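Local coordinates for glutamine amidotransferase domain-containing protein (Streptococcus mutans, PDB 3L7N) that probably hydrolyses glutamine and passes the ammonia to an acceptor substrate, as class I glutamine amidotransferases do, at residues I3-H8 with A16-A21; L106-K111 with H141-M146; T121-M126 with K152-A157; D127-D132 with G170-A175; L186-I191 with E212-D217. All blocks are in the same frame, centred on the assembly; numbering follows the deposited sequence.

Contact 1 of 5, residues I3-H8 with A16-A21; sequences IHFILH and AYLAWA
With CG anti to the carbonyl carbon (chi1 -75°), F5 carries its ring off strand 3-7 onto helix 16-21, where the far end of the ring meets Y17 and L18. Y17 CB lies at the edge of the phenyl group, near its plane, 3.8 Å from F5 CE1. One residue on, L18 reaches the same end of the ring through its CD1 branch, 4.1 Å from F5 CE2, and its backbone N stands 3.8 Å from F5 CZ. I3 contributes an extended arm, CD1 trans along the chain (chi2 -175°), whose terminal methyl fits between two helix residues: I3 CD1 is 3.6 Å from W20 CZ3 and 3.7 Å from A21 CB. The I3 and W20 side chains run at about a right angle, and throughout the contact the side chains meet through carbon alone. The strand and helix segments are nearly antiparallel (164°), as in the first half of the beta-alpha-beta crossover formed by strand 2-7, helix 15-23 and strand 27-32. L18 and A21 also touch strand 27-32, I3 and F5 also pack on strand 48-51, and Y17 and W20 also touch helix 219-233, the latter bonded through NE1 to D230.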
# COMPACT_ATOMS: atom_id res chain seq x y z
N ILE A 3 0.54 4.62 -16.09
CA ILE A 3 0.61 4.33 -14.70
C ILE A 3 2.08 4.16 -14.33
O ILE A 3 2.77 3.27 -14.92
CB ILE A 3 -0.10 3.01 -14.44
CG1 ILE A 3 -1.55 3.13 -14.77
CG2 ILE A 3 0.13 2.47 -12.98
CD1 ILE A 3 -2.28 1.90 -14.40
N HIS A 4 2.59 4.98 -13.39
CA HIS A 4 4.00 4.87 -12.96
C HIS A 4 4.14 4.31 -11.54
O HIS A 4 3.59 4.88 -10.59
CB HIS A 4 4.73 6.24 -13.09
CG HIS A 4 6.21 6.15 -12.89
ND1 HIS A 4 6.80 6.22 -11.64
CD2 HIS A 4 7.22 5.84 -13.77
CE1 HIS A 4 8.12 6.02 -11.76
NE2 HIS A 4 8.40 5.79 -13.03
N PHE A 5 4.92 3.22 -11.39
CA PHE A 5 5.15 2.57 -10.07
C PHE A 5 6.42 3.01 -9.44
O PHE A 5 7.49 3.11 -10.11
CB PHE A 5 5.26 1.09 -10.25
CG PHE A 5 3.96 0.40 -10.49
CD1 PHE A 5 3.22 -0.16 -9.42
CD2 PHE A 5 3.46 0.27 -11.77
CE1 PHE A 5 2.00 -0.77 -9.64
CE2 PHE A 5 2.22 -0.34 -11.99
CZ PHE A 5 1.50 -0.88 -10.90
N ILE A 6 6.39 3.20 -8.13
CA ILE A 6 7.62 3.42 -7.38
C ILE A 6 7.85 2.21 -6.49
O ILE A 6 6.97 1.82 -5.73
CB ILE A 6 7.53 4.72 -6.46
CG1 ILE A 6 7.09 5.92 -7.25
CG2 ILE A 6 8.82 4.96 -5.73
CD1 ILE A 6 8.10 6.42 -8.08
N LEU A 7 8.99 1.55 -6.63
CA LEU A 7 9.19 0.28 -5.94
C LEU A 7 10.44 0.36 -5.06
O LEU A 7 11.40 1.00 -5.43
CB LEU A 7 9.29 -0.83 -6.93
CG LEU A 7 8.19 -1.04 -7.96
CD1 LEU A 7 8.56 -2.20 -8.76
CD2 LEU A 7 6.87 -1.25 -7.34
N HIS A 8 10.39 -0.22 -3.87
CA HIS A 8 11.37 0.08 -2.86
C HIS A 8 12.12 -1.18 -2.43
O HIS A 8 13.00 -1.12 -1.58
CB HIS A 8 10.70 0.67 -1.59
CG HIS A 8 9.87 1.90 -1.83
ND1 HIS A 8 8.48 1.88 -1.76
CD2 HIS A 8 10.22 3.21 -1.91
CE1 HIS A 8 8.02 3.11 -1.92
NE2 HIS A 8 9.05 3.94 -2.01
N ALA A 16 -0.83 -7.69 -7.83
CA ALA A 16 -2.06 -7.50 -8.57
C ALA A 16 -2.28 -6.10 -9.11
O ALA A 16 -3.10 -5.94 -9.98
CB ALA A 16 -3.23 -7.93 -7.75
N TYR A 17 -1.58 -5.07 -8.54
CA TYR A 17 -1.70 -3.69 -9.11
C TYR A 17 -1.14 -3.71 -10.53
O TYR A 17 -1.76 -3.17 -11.48
CB TYR A 17 -0.97 -2.67 -8.29
CG TYR A 17 -1.62 -2.33 -6.97
CD1 TYR A 17 -2.65 -1.37 -6.89
CD2 TYR A 17 -1.18 -2.95 -5.76
CE1 TYR A 17 -3.22 -1.00 -5.66
CE2 TYR A 17 -1.81 -2.65 -4.52
CZ TYR A 17 -2.83 -1.65 -4.49
OH TYR A 17 -3.43 -1.33 -3.31
N LEU A 18 0.01 -4.42 -10.70
CA LEU A 18 0.64 -4.53 -11.99
C LEU A 18 -0.22 -5.35 -12.90
O LEU A 18 -0.48 -4.94 -14.04
CB LEU A 18 2.02 -5.15 -11.88
CG LEU A 18 2.84 -5.18 -13.19
CD1 LEU A 18 2.72 -3.86 -13.95
CD2 LEU A 18 4.36 -5.54 -12.92
N ALA A 19 -0.71 -6.52 -12.40
CA ALA A 19 -1.58 -7.40 -13.22
C ALA A 19 -2.82 -6.67 -13.73
O ALA A 19 -3.15 -6.73 -14.94
CB ALA A 19 -1.96 -8.52 -12.46
N TRP A 20 -3.49 -5.97 -12.84
CA TRP A 20 -4.58 -5.10 -13.22
C TRP A 20 -4.17 -4.19 -14.29
O TRP A 20 -4.84 -4.09 -15.32
CB TRP A 20 -5.09 -4.29 -11.99
CG TRP A 20 -6.17 -3.33 -12.37
CD1 TRP A 20 -7.50 -3.62 -12.62
CD2 TRP A 20 -6.01 -1.94 -12.67
NE1 TRP A 20 -8.17 -2.48 -13.04
CE2 TRP A 20 -7.28 -1.44 -13.08
CE3 TRP A 20 -4.92 -1.05 -12.58
CZ2 TRP A 20 -7.50 -0.06 -13.40
CZ3 TRP A 20 -5.13 0.35 -12.95
CH2 TRP A 20 -6.40 0.80 -13.34
N ALA A 21 -3.08 -3.45 -14.06
CA ALA A 21 -2.63 -2.49 -15.07
C ALA A 21 -2.37 -3.19 -16.42
O ALA A 21 -2.69 -2.65 -17.46
CB ALA A 21 -1.37 -1.70 -14.58

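Contact 2 of 5, residues L106-K111 with H141-M146; sequences LHSPKK and HWHGDM
The imidazole of H143 meets S108 obliquely, with H143 NE2 3.4 Å from S108 OG. A CG set between the backbone N and the carbonyl carbon (chi1 68°) turns this ring toward the 106-111 chain. The hydroxyl of S108 itself donates to K110 O at 2.9 Å, coming from above that carbonyl plane, and so braces the corner at P109 and K110. Strand 106-108, ahead of its corner, pairs antiparallel with 145-146, which follows the corner at G144 and is an outermost strand of the large mixed sheet. L106 and M146 make the hydrogen-bonded pair, L106 N to M146 O at 3.0 Å and M146 N to L106 O at 2.8 Å. H107 and D145 form the next, non-hydrogen-bonded pair, and S108 N follows with a nearly straight bond to G144 O (3.0 Å, 170°). Ahead of the corner at G144, W142 and H143 both face E112 in a classic beta bulge. L106 and M146 share one sheet face. The outstretched M146 brings CE to 3.8 Å from L106 CD1, while its SD lies 4.1 Å from P109 CD. K110 points elsewhere, its NZ bonded to T205 OG1.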
# COMPACT_ATOMS: atom_id res chain seq x y z
N LEU A 106 2.79 6.95 12.22
CA LEU A 106 2.76 6.41 13.62
C LEU A 106 3.02 4.88 13.66
O LEU A 106 2.94 4.22 12.65
CB LEU A 106 1.40 6.72 14.27
CG LEU A 106 0.87 8.16 14.28
CD1 LEU A 106 -0.62 8.16 14.52
CD2 LEU A 106 1.62 9.03 15.36
N HIS A 107 3.27 4.35 14.87
CA HIS A 107 3.27 2.91 15.09
C HIS A 107 1.85 2.40 15.25
O HIS A 107 1.00 3.11 15.70
CB HIS A 107 4.11 2.55 16.34
CG HIS A 107 5.53 3.04 16.29
ND1 HIS A 107 6.05 3.93 17.22
CD2 HIS A 107 6.54 2.80 15.40
CE1 HIS A 107 7.32 4.20 16.92
NE2 HIS A 107 7.64 3.53 15.81
N SER A 108 1.61 1.15 14.83
CA SER A 108 0.27 0.55 14.86
C SER A 108 0.00 0.03 16.27
O SER A 108 0.91 -0.44 16.91
CB SER A 108 0.20 -0.59 13.86
OG SER A 108 -1.14 -1.01 13.62
N PRO A 109 -1.26 0.18 16.79
CA PRO A 109 -1.61 -0.48 18.07
C PRO A 109 -1.08 -1.91 18.09
O PRO A 109 -0.29 -2.27 18.97
CB PRO A 109 -3.17 -0.50 18.05
CG PRO A 109 -3.59 0.54 17.05
CD PRO A 109 -2.31 1.10 16.36
N LYS A 110 -1.50 -2.71 17.11
CA LYS A 110 -0.96 -4.05 16.93
C LYS A 110 -0.26 -4.25 15.52
O LYS A 110 -0.79 -3.80 14.45
CB LYS A 110 -2.07 -5.09 17.18
CG LYS A 110 -2.29 -5.42 18.71
CD LYS A 110 -0.88 -5.55 19.51
CE LYS A 110 -1.00 -6.39 20.88
NZ LYS A 110 -0.34 -7.80 20.78
N LYS A 111 0.90 -4.89 15.53
CA LYS A 111 1.52 -5.32 14.26
C LYS A 111 0.79 -6.49 13.63
O LYS A 111 0.21 -7.30 14.32
CB LYS A 111 2.99 -5.58 14.43
CG LYS A 111 3.42 -7.00 14.42
CD LYS A 111 4.87 -7.05 14.94
CE LYS A 111 5.80 -7.65 13.92
NZ LYS A 111 7.22 -7.10 14.04
N HIS A 141 -1.80 -8.36 5.21
CA HIS A 141 -1.22 -7.36 6.09
C HIS A 141 0.20 -7.68 6.27
O HIS A 141 0.55 -8.85 6.39
CB HIS A 141 -1.90 -7.37 7.50
CG HIS A 141 -3.33 -7.03 7.46
ND1 HIS A 141 -4.31 -7.96 7.18
CD2 HIS A 141 -3.96 -5.84 7.55
CE1 HIS A 141 -5.48 -7.35 7.09
NE2 HIS A 141 -5.29 -6.06 7.31
N TRP A 142 1.05 -6.64 6.32
CA TRP A 142 2.46 -6.83 6.68
C TRP A 142 3.14 -5.55 7.25
O TRP A 142 4.10 -5.08 6.68
CB TRP A 142 3.26 -7.35 5.50
CG TRP A 142 4.38 -8.21 5.90
CD1 TRP A 142 5.53 -7.81 6.55
CD2 TRP A 142 4.50 -9.64 5.70
NE1 TRP A 142 6.35 -8.93 6.79
CE2 TRP A 142 5.74 -10.05 6.28
CE3 TRP A 142 3.69 -10.60 5.07
CZ2 TRP A 142 6.19 -11.37 6.22
CZ3 TRP A 142 4.12 -11.91 5.06
CH2 TRP A 142 5.36 -12.28 5.62
N HIS A 143 2.71 -5.09 8.44
CA HIS A 143 3.25 -3.82 8.97
C HIS A 143 3.48 -3.78 10.44
O HIS A 143 2.98 -4.59 11.17
CB HIS A 143 2.35 -2.69 8.63
CG HIS A 143 1.04 -2.75 9.33
ND1 HIS A 143 0.15 -3.77 9.12
CD2 HIS A 143 0.47 -1.92 10.22
CE1 HIS A 143 -0.94 -3.56 9.83
NE2 HIS A 143 -0.78 -2.43 10.50
N GLY A 144 4.20 -2.76 10.85
CA GLY A 144 4.38 -2.44 12.24
C GLY A 144 3.95 -1.02 12.48
O GLY A 144 3.63 -0.66 13.61
N ASP A 145 3.90 -0.22 11.40
CA ASP A 145 3.51 1.19 11.47
C ASP A 145 2.21 1.45 10.68
O ASP A 145 1.61 0.51 10.15
CB ASP A 145 4.61 2.06 10.94
CG ASP A 145 5.77 2.13 11.86
OD1 ASP A 145 5.66 1.66 13.00
OD2 ASP A 145 6.81 2.62 11.44
N MET A 146 1.74 2.69 10.69
CA MET A 146 0.55 3.09 9.95
C MET A 146 0.61 4.61 9.60
O MET A 146 1.48 5.32 10.09
CB MET A 146 -0.70 2.79 10.76
CG MET A 146 -0.95 3.82 11.98
SD MET A 146 -2.44 3.47 13.00
CE MET A 146 -2.34 4.83 14.11

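Contact 3 of 5, residues T121-M126 with K152-A157; sequences TEAGKM and KAQVLA
T121 docks on the carbonyls of V155 and L156, holding a turn of helical backbone angles, in the loop after strand 115-120, against strand 154-157 of the mixed sheet of the amidotransferase domain. Strand 115-120 is itself the antiparallel neighbour of 154-158. T121 N donates to L156 O at 2.9 Å with an N-H...O angle of 157°, arriving well above the carbonyl plane and not on a lone pair. One carbonyl earlier, V155 O takes a weak bond from T121 OG1 at 3.2 Å. With OG1 anti to the carbonyl carbon (chi1 -76°), the hydroxyl lies beside its own backbone N, and the two donors of one residue can thus serve successive carbonyls. L156 O has a second partner in the CA-H of G124, at a CA to O distance of 3.5 Å. Within the turn, T121 O is answered by K125 N and A123 O by M126 N, two bonds that close it on itself although the full helical pattern is missing. On its other side the strand is satisfied by backbone bonds of Q154 with K168 and of L156 with I166. Packing surrounds these links: L156 touches L130 and strand 166-170, and its CD2 lies 3.9 Å from A123 CB.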
# COMPACT_ATOMS: atom_id res chain seq x y z
N THR A 121 -15.48 1.56 7.53
CA THR A 121 -15.98 2.63 8.25
C THR A 121 -17.32 3.07 7.65
O THR A 121 -17.72 2.58 6.57
CB THR A 121 -15.02 3.74 8.12
OG1 THR A 121 -13.90 3.48 8.96
CG2 THR A 121 -15.61 4.97 8.50
N GLU A 122 -18.02 3.97 8.36
CA GLU A 122 -19.23 4.64 7.83
C GLU A 122 -18.91 5.38 6.59
O GLU A 122 -19.71 5.41 5.65
CB GLU A 122 -19.77 5.65 8.86
CG GLU A 122 -20.68 5.03 9.94
CD GLU A 122 -21.75 4.13 9.32
OE1 GLU A 122 -22.28 4.50 8.18
OE2 GLU A 122 -22.03 3.02 9.91
N ALA A 123 -17.78 6.10 6.63
CA ALA A 123 -17.26 6.87 5.48
C ALA A 123 -16.90 5.90 4.38
O ALA A 123 -17.21 6.15 3.21
CB ALA A 123 -16.06 7.67 5.89
N GLY A 124 -16.36 4.76 4.75
CA GLY A 124 -16.10 3.73 3.79
C GLY A 124 -17.31 3.21 3.09
O GLY A 124 -17.31 3.04 1.92
N LYS A 125 -18.37 2.95 3.84
CA LYS A 125 -19.60 2.45 3.27
C LYS A 125 -20.22 3.48 2.36
O LYS A 125 -21.11 3.20 1.61
CB LYS A 125 -20.56 2.11 4.39
CG LYS A 125 -20.43 0.73 4.96
CD LYS A 125 -20.51 0.80 6.45
CE LYS A 125 -20.78 -0.54 7.07
NZ LYS A 125 -22.17 -0.76 7.60
N MET A 126 -19.73 4.69 2.40
CA MET A 126 -20.29 5.71 1.56
C MET A 126 -19.43 5.97 0.34
O MET A 126 -19.84 6.70 -0.54
CB MET A 126 -20.47 7.01 2.34
CG MET A 126 -21.59 7.02 3.37
SD MET A 126 -23.17 6.48 2.77
CE MET A 126 -23.63 7.86 1.78
N LYS A 152 -8.12 16.63 6.78
CA LYS A 152 -8.96 16.53 5.59
C LYS A 152 -9.02 15.11 5.06
O LYS A 152 -9.70 14.83 4.07
CB LYS A 152 -8.46 17.48 4.50
CG LYS A 152 -7.32 18.38 4.94
CD LYS A 152 -6.23 18.46 3.87
CE LYS A 152 -5.02 17.63 4.26
NZ LYS A 152 -3.84 17.94 3.40
N ALA A 153 -8.31 14.20 5.72
CA ALA A 153 -8.30 12.80 5.29
C ALA A 153 -9.36 12.04 6.03
O ALA A 153 -9.65 12.33 7.19
CB ALA A 153 -6.94 12.18 5.51
N GLN A 154 -9.97 11.05 5.34
CA GLN A 154 -10.98 10.13 5.97
C GLN A 154 -10.45 8.71 6.10
O GLN A 154 -9.80 8.23 5.20
CB GLN A 154 -12.23 10.11 5.16
CG GLN A 154 -12.97 11.41 5.20
CD GLN A 154 -13.77 11.65 3.98
OE1 GLN A 154 -13.30 12.27 3.04
NE2 GLN A 154 -14.98 11.11 3.95
N VAL A 155 -10.76 8.04 7.20
CA VAL A 155 -10.52 6.60 7.31
C VAL A 155 -11.72 5.79 6.68
O VAL A 155 -12.92 5.95 7.11
CB VAL A 155 -10.31 6.17 8.75
CG1 VAL A 155 -10.10 4.67 8.83
CG2 VAL A 155 -9.12 6.95 9.39
N LEU A 156 -11.44 4.98 5.67
CA LEU A 156 -12.46 4.19 5.07
C LEU A 156 -12.49 2.74 5.62
O LEU A 156 -13.49 2.05 5.45
CB LEU A 156 -12.40 4.25 3.55
CG LEU A 156 -12.15 5.66 3.00
CD1 LEU A 156 -12.06 5.66 1.48
CD2 LEU A 156 -13.18 6.63 3.44
N ALA A 157 -11.48 2.34 6.36
CA ALA A 157 -11.50 0.99 6.88
C ALA A 157 -10.55 0.77 7.93
O ALA A 157 -9.49 1.40 7.97
CB ALA A 157 -11.30 0.04 5.82

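Contact 4 of 5, residues D127-D132 with G170-A175; sequences DSYLSD and GPKQYA
The close-set part of the contact is the meeting of Y174 and D127, whose side chains come from opposite directions. D127 CG lies anti to the backbone N (chi1 -157°), pointing the carboxylate at Y174. Y174 OH donates to D127 OD2 at 2.7 Å on the syn lone pair, and that oxygen lies at the edge of the tyrosine ring. Y174 OH is also bonded to K168 NZ, a charge that may keep the carboxylate ionised. The other oxygen, D127 OD1, is taken by Y129 N at 3.1 Å. This Asx turn leads into the 3-10 segment 128-130, so one carboxylate both shapes the loop and fastens it to strand 173-175. The Y129 ring leans on that of Y174 obliquely, with centroids 5.8 Å apart and planes at 48°. Y129 CD2 comes to 3.6 Å from Y174 CZ. L156 touches both D127 and Y174, and F228 meets the Y174 ring edge-to-face. Toward the surface the fit slackens to single touches made by the beta turn from G170 to Q173. P171 O stands at the edge of the Y129 ring, 3.8 Å from CE2, and the bent K172 crosses Y129 at about a right angle, taking its NZ on to L232 O.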
# COMPACT_ATOMS: atom_id res chain seq x y z
N ASP A 127 -18.23 5.40 0.31
CA ASP A 127 -17.30 5.60 -0.86
C ASP A 127 -17.69 4.79 -2.09
O ASP A 127 -17.66 3.57 -2.07
CB ASP A 127 -15.86 5.34 -0.50
CG ASP A 127 -14.88 6.05 -1.43
OD1 ASP A 127 -15.16 6.16 -2.64
OD2 ASP A 127 -13.86 6.52 -0.95
N SER A 128 -18.03 5.51 -3.15
CA SER A 128 -18.32 4.93 -4.44
C SER A 128 -17.34 3.83 -4.91
O SER A 128 -17.74 2.79 -5.37
CB SER A 128 -18.32 6.03 -5.44
OG SER A 128 -19.02 5.64 -6.56
N TYR A 129 -16.03 4.11 -4.77
CA TYR A 129 -14.95 3.25 -5.28
C TYR A 129 -14.82 1.94 -4.48
O TYR A 129 -14.11 1.04 -4.87
CB TYR A 129 -13.58 4.05 -5.28
CG TYR A 129 -13.63 5.36 -6.13
CD1 TYR A 129 -14.63 5.58 -7.09
CD2 TYR A 129 -12.66 6.37 -5.95
CE1 TYR A 129 -14.67 6.74 -7.85
CE2 TYR A 129 -12.70 7.57 -6.71
CZ TYR A 129 -13.70 7.73 -7.67
OH TYR A 129 -13.74 8.90 -8.45
N LEU A 130 -15.55 1.85 -3.37
CA LEU A 130 -15.54 0.60 -2.55
C LEU A 130 -16.87 -0.17 -2.61
O LEU A 130 -17.07 -1.10 -1.84
CB LEU A 130 -15.18 0.89 -1.07
CG LEU A 130 -13.87 1.64 -0.82
CD1 LEU A 130 -13.68 2.03 0.71
CD2 LEU A 130 -12.74 0.84 -1.31
N SER A 131 -17.77 0.20 -3.51
CA SER A 131 -19.04 -0.49 -3.59
C SER A 131 -18.91 -2.02 -3.58
O SER A 131 -19.78 -2.69 -3.06
CB SER A 131 -19.82 -0.07 -4.78
OG SER A 131 -19.70 1.30 -4.99
N ASP A 132 -17.84 -2.57 -4.15
CA ASP A 132 -17.79 -4.04 -4.29
C ASP A 132 -17.09 -4.74 -3.15
O ASP A 132 -16.91 -5.94 -3.18
CB ASP A 132 -17.27 -4.44 -5.63
CG ASP A 132 -18.20 -4.01 -6.75
OD1 ASP A 132 -19.39 -4.22 -6.61
OD2 ASP A 132 -17.74 -3.40 -7.73
N GLY A 170 -7.66 12.46 -0.82
CA GLY A 170 -8.07 13.39 -1.85
C GLY A 170 -9.07 12.71 -2.74
O GLY A 170 -9.37 11.54 -2.55
N PRO A 171 -9.65 13.47 -3.69
CA PRO A 171 -10.74 12.94 -4.49
C PRO A 171 -10.31 11.71 -5.23
O PRO A 171 -11.15 10.79 -5.49
CB PRO A 171 -11.03 14.05 -5.48
CG PRO A 171 -10.30 15.30 -4.93
CD PRO A 171 -9.64 14.94 -3.67
N LYS A 172 -9.03 11.66 -5.61
CA LYS A 172 -8.54 10.54 -6.40
C LYS A 172 -7.23 10.02 -5.86
O LYS A 172 -6.44 9.48 -6.58
CB LYS A 172 -8.43 10.94 -7.89
CG LYS A 172 -9.81 11.19 -8.51
CD LYS A 172 -9.89 10.77 -9.92
CE LYS A 172 -11.06 9.81 -10.11
NZ LYS A 172 -11.22 9.41 -11.55
N GLN A 173 -7.00 10.22 -4.57
CA GLN A 173 -5.72 9.95 -3.94
C GLN A 173 -5.98 9.13 -2.70
O GLN A 173 -6.46 9.67 -1.69
CB GLN A 173 -5.01 11.27 -3.54
CG GLN A 173 -4.52 12.16 -4.68
CD GLN A 173 -5.64 12.93 -5.36
OE1 GLN A 173 -6.69 13.13 -4.79
NE2 GLN A 173 -5.45 13.25 -6.62
N TYR A 174 -5.69 7.80 -2.79
CA TYR A 174 -6.10 6.79 -1.77
C TYR A 174 -4.86 6.12 -1.22
O TYR A 174 -3.85 6.12 -1.86
CB TYR A 174 -6.97 5.75 -2.40
CG TYR A 174 -8.36 6.17 -2.54
CD1 TYR A 174 -9.38 5.65 -1.69
CD2 TYR A 174 -8.73 7.17 -3.47
CE1 TYR A 174 -10.75 6.09 -1.81
CE2 TYR A 174 -10.09 7.63 -3.58
CZ TYR A 174 -11.07 7.08 -2.75
OH TYR A 174 -12.33 7.52 -2.88
N ALA A 175 -4.95 5.55 -0.03
CA ALA A 175 -3.82 4.88 0.59
C ALA A 175 -4.31 3.60 1.22
O ALA A 175 -5.36 3.58 1.78
CB ALA A 175 -3.23 5.73 1.60

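Contact 5 of 5, residues L186-I191 with E212-D217; sequences LVAALI and EMQTFD
Apolar packing between V187, I191 and M213 forms the inner side of this contact. V187 CG1 lies 3.9 Å from M213 CB, and the two side chains meet at about a right angle. I191 and M213 instead slide past each other in opposite directions, with I191 CG1 4.2 Å from M213 CE. The methionine is bent at its last torsion (chi3 -76°), which turns the methyl back toward the isoleucine. Polar-to-apolar contact makes up the outer side, where the amide of Q214 meets A188 and I191. Q214 CG is anti to the backbone N (chi1 -169°) and the chain then folds at chi2, bringing the amide to A188. Q214 OE1 stands 3.6 Å from I191 CD1 and 3.7 Å from A188 CA, while Q214 NE2 is 4.0 Å from A188 CB. The amide nitrogen has a weak hydrogen bond to P184 O, at the start of helix 184-193. The arrangement is plain helix-on-helix packing in the C-terminal part of the chain: V187 and I191, one turn apart on helix 184-193, face the short helix 210-214, and V187 and Q214 are the residues whose CA atoms come nearest, at 6.6 Å. W142 of strand 136-143 touches both L190 and M213. Hydrogen bonds cluster where the chain leaves the short helix. M213 O accepts from Y218 OH and weakly from F216 N, T215 OG1 is bonded to E211 O, and D217 precedes the turn into helix 219-233, caps a backbone N just past the segment and bonds through OD1 to S219 OG.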
# COMPACT_ATOMS: atom_id res chain seq x y z
N LEU A 186 4.20 -13.66 -4.06
CA LEU A 186 4.64 -12.44 -3.31
C LEU A 186 4.80 -12.79 -1.84
O LEU A 186 5.79 -12.37 -1.15
CB LEU A 186 3.67 -11.25 -3.49
CG LEU A 186 3.27 -10.72 -4.88
CD1 LEU A 186 2.91 -9.28 -4.78
CD2 LEU A 186 4.27 -10.89 -5.85
N VAL A 187 3.88 -13.61 -1.35
CA VAL A 187 3.90 -13.95 0.03
C VAL A 187 5.11 -14.84 0.34
O VAL A 187 5.82 -14.61 1.35
CB VAL A 187 2.60 -14.56 0.46
CG1 VAL A 187 2.74 -15.12 1.80
CG2 VAL A 187 1.48 -13.47 0.43
N ALA A 188 5.45 -15.73 -0.61
CA ALA A 188 6.70 -16.51 -0.54
C ALA A 188 7.88 -15.61 -0.31
O ALA A 188 8.73 -15.87 0.59
CB ALA A 188 6.90 -17.30 -1.80
N ALA A 189 7.98 -14.52 -1.12
CA ALA A 189 9.20 -13.67 -1.06
C ALA A 189 9.29 -12.93 0.29
O ALA A 189 10.42 -12.79 0.88
CB ALA A 189 9.28 -12.71 -2.25
N LEU A 190 8.10 -12.56 0.83
CA LEU A 190 8.04 -11.86 2.11
C LEU A 190 8.45 -12.76 3.23
O LEU A 190 9.32 -12.38 4.07
CB LEU A 190 6.65 -11.25 2.36
CG LEU A 190 6.50 -9.88 1.67
CD1 LEU A 190 5.07 -9.49 1.40
CD2 LEU A 190 7.25 -8.81 2.43
N ILE A 191 7.95 -14.00 3.21
CA ILE A 191 8.37 -15.00 4.21
C ILE A 191 9.88 -15.21 4.21
O ILE A 191 10.48 -15.33 5.26
CB ILE A 191 7.63 -16.35 4.03
CG1 ILE A 191 6.15 -16.19 4.38
CG2 ILE A 191 8.30 -17.48 4.86
CD1 ILE A 191 5.27 -17.20 3.77
N GLU A 212 0.10 -20.91 7.07
CA GLU A 212 -1.23 -20.29 7.03
C GLU A 212 -1.33 -19.34 5.89
O GLU A 212 -2.31 -19.34 5.16
CB GLU A 212 -1.53 -19.57 8.32
CG GLU A 212 -2.48 -20.30 9.19
CD GLU A 212 -2.41 -19.83 10.61
OE1 GLU A 212 -1.28 -19.57 11.13
OE2 GLU A 212 -3.49 -19.70 11.22
N MET A 213 -0.28 -18.54 5.71
CA MET A 213 -0.24 -17.55 4.64
C MET A 213 -0.00 -18.16 3.30
O MET A 213 -0.63 -17.75 2.28
CB MET A 213 0.79 -16.50 4.93
CG MET A 213 0.48 -15.78 6.14
SD MET A 213 1.51 -14.40 6.42
CE MET A 213 3.04 -15.15 6.98
N GLN A 214 0.88 -19.15 3.27
CA GLN A 214 1.34 -19.71 2.03
C GLN A 214 0.24 -20.51 1.30
O GLN A 214 0.14 -20.47 0.06
CB GLN A 214 2.55 -20.54 2.27
CG GLN A 214 3.22 -20.93 1.05
CD GLN A 214 4.07 -19.82 0.47
OE1 GLN A 214 5.19 -19.52 0.99
NE2 GLN A 214 3.57 -19.19 -0.66
N THR A 215 -0.66 -21.13 2.08
CA THR A 215 -1.73 -22.00 1.51
C THR A 215 -2.99 -21.23 1.22
O THR A 215 -3.89 -21.75 0.58
CB THR A 215 -2.09 -23.13 2.47
OG1 THR A 215 -2.46 -22.58 3.73
CG2 THR A 215 -0.87 -24.09 2.66
N PHE A 216 -3.05 -19.98 1.69
CA PHE A 216 -4.28 -19.19 1.66
C PHE A 216 -4.67 -18.85 0.20
O PHE A 216 -3.84 -18.89 -0.67
CB PHE A 216 -4.09 -17.90 2.52
CG PHE A 216 -5.30 -17.07 2.62
CD1 PHE A 216 -6.18 -17.23 3.68
CD2 PHE A 216 -5.61 -16.11 1.61
CE1 PHE A 216 -7.44 -16.43 3.73
CE2 PHE A 216 -6.82 -15.30 1.66
CZ PHE A 216 -7.71 -15.46 2.70
N ASP A 217 -5.95 -18.62 -0.06
CA ASP A 217 -6.35 -18.30 -1.42
C ASP A 217 -6.59 -16.78 -1.62
O ASP A 217 -7.60 -16.21 -1.09
CB ASP A 217 -7.59 -19.07 -1.82
CG ASP A 217 -8.10 -18.68 -3.25
OD1 ASP A 217 -7.70 -17.64 -3.78
OD2 ASP A 217 -8.88 -19.43 -3.84

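How the contacts relate
From the N terminus, contact 1 closes a short loop between the first strand and helix 15-23, and ends before any other begins. Contacts 2, 3 and 4 then cross one another along the chain, because 106-111, 121-126 and 127-132 find their partners in the same order at 141-146, 152-157 and 170-175. Together they bind the antiparallel part of the sheet, from its edge at 145-146 to strand 173-176, where the antiparallel part joins the parallel strands that hold contact 1. Contacts 3 and 4 touch through L156, their centres about 9 Å apart. Contact 5 comes last, closing a loop of helices, and meets contact 2 through W142.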